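PDB 3LY1: putative histidinol-phosphate aminotransferase from Erwinia carotovora atroseptica, which binds pyridoxal 5'-phosphate as cofactor and probably acts as a transaminase of the class-II aminotransferase family, histidinol-phosphate aminotransferase subfamily. Local coordinates for residues E337-W340 with V341-M345. Sequence-based numbering, arbitrary orientation.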
# COMPACT_ATOMS: atom_id res chain seq x y z
N GLU A 337 11.07 -23.15 19.58
CA GLU A 337 12.15 -22.20 19.31
C GLU A 337 12.62 -21.53 20.62
O GLU A 337 13.82 -21.27 20.80
CB GLU A 337 11.75 -21.15 18.28
CG GLU A 337 11.64 -21.65 16.83
CD GLU A 337 11.05 -20.59 15.88
OE1 GLU A 337 10.32 -19.67 16.34
OE2 GLU A 337 11.33 -20.69 14.66
N MSE A 338 11.68 -21.19 21.50
CA MSE A 338 12.02 -20.43 22.70
C MSE A 338 12.71 -21.30 23.74
O MSE A 338 13.56 -20.81 24.47
CB MSE A 338 10.79 -19.72 23.30
CG MSE A 338 10.27 -18.59 22.44
SE MSE A 338 11.68 -17.63 21.47
CE MSE A 338 12.62 -16.76 22.95
N GLN A 339 12.35 -22.59 23.80
CA GLN A 339 13.12 -23.56 24.60
C GLN A 339 14.59 -23.65 24.15
O GLN A 339 15.52 -23.67 24.96
CB GLN A 339 12.49 -24.95 24.59
CG GLN A 339 13.22 -25.90 25.52
CD GLN A 339 13.11 -25.47 26.98
OE1 GLN A 339 12.02 -25.12 27.44
NE2 GLN A 339 14.23 -25.47 27.71
N TRP A 340 14.81 -23.71 22.85
CA TRP A 340 16.16 -23.77 22.34
C TRP A 340 16.91 -22.45 22.63
O TRP A 340 18.11 -22.45 23.04
CB TRP A 340 16.12 -24.04 20.84
CG TRP A 340 17.39 -24.49 20.31
CD1 TRP A 340 17.84 -25.79 20.21
CD2 TRP A 340 18.43 -23.66 19.82
NE1 TRP A 340 19.09 -25.80 19.67
CE2 TRP A 340 19.48 -24.51 19.42
CE3 TRP A 340 18.57 -22.29 19.67
CZ2 TRP A 340 20.67 -24.01 18.88
CZ3 TRP A 340 19.77 -21.79 19.12
CH2 TRP A 340 20.80 -22.66 18.74
N VAL A 341 16.20 -21.33 22.46
CA VAL A 341 16.81 -20.04 22.73
C VAL A 341 17.15 -19.90 24.22
O VAL A 341 18.27 -19.47 24.56
CB VAL A 341 15.96 -18.82 22.25
CG1 VAL A 341 16.57 -17.49 22.73
CG2 VAL A 341 15.90 -18.81 20.72
N ALA A 342 16.18 -20.22 25.08
CA ALA A 342 16.34 -20.20 26.52
C ALA A 342 17.54 -21.04 26.96
O ALA A 342 18.36 -20.60 27.75
CB ALA A 342 15.07 -20.70 27.23
N ASP A 343 17.66 -22.26 26.43
CA ASP A 343 18.81 -23.04 26.80
C ASP A 343 20.13 -22.47 26.24
O ASP A 343 21.15 -22.60 26.90
CB ASP A 343 18.61 -24.47 26.42
CG ASP A 343 17.53 -25.12 27.26
OD1 ASP A 343 17.41 -24.74 28.45
OD2 ASP A 343 16.82 -25.98 26.71
N THR A 344 20.11 -21.84 25.06
CA THR A 344 21.29 -21.15 24.53
C THR A 344 21.71 -19.99 25.47
O THR A 344 22.90 -19.77 25.76
CB THR A 344 21.05 -20.64 23.08
OG1 THR A 344 20.76 -21.77 22.24
CG2 THR A 344 22.27 -19.94 22.52
N MSE A 345 20.73 -19.25 25.97
CA MSE A 345 20.97 -18.22 26.95
C MSE A 345 21.67 -18.79 28.22
O MSE A 345 22.68 -18.24 28.68
CB MSE A 345 19.65 -17.54 27.31
CG MSE A 345 19.03 -16.79 26.17
SE MSE A 345 17.23 -16.19 26.59
CE MSE A 345 17.59 -15.02 28.10
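Gln339 and Asp343, one turn apart on a single continuous helix, are joined by a side-chain hydrogen bond from Gln339 NE2 to Asp343 OD2 (2.8 Å). The Gln339 chain starts with CG anti to the backbone N (chi1 -175°) and then bends at chi2, which swings the amide along the helix toward Asp343. The bond is nearly straight and lies in the amide plane, but the oxygen is met from above the carboxylate plane, and the two planes are 51° apart. The carboxylate has a second partner: Asp343 OD1 forms a salt bridge with Arg346, so both carboxylate oxygens are engaged along the helix surface.

A second side-chain bond turns back onto the main chain. Trp340 O accepts from Thr344 N and from Thr344 OG1, each at 2.9 Å and from opposite faces of the carbonyl plane. With OG1 beside its own backbone N (chi1 -60°), the threonine hydroxyl takes the position from which a helical side chain reaches the carbonyl four residues earlier. Thr344 OG1 also lies over one face of the Trp340 indole, offset toward the rim, 3.3 Å from Trp340 CZ3.

Regular i to i+4 backbone bonds underlie these contacts: Val341 N to Glu337 O, Ala342 N to Met338 O and Asp343 N to Gln339 O.

Apolar packing is slight and doubtful, as selenomethionine Met338 has two conformers; in the one described, Met338 CE lies 4.0 Å from Val341 CB.

The turns belong to helix 335-350, the last of the chain, consistent with the C-terminal helix of the small domain in fold-type I aminotransferases, away from the cofactor site. Ala342 and Met345 pack against helix 259-283, Thr344 and Met345 meet helix 303-312, and Trp340 and Val341 lie on Ile19 of strand 19-20.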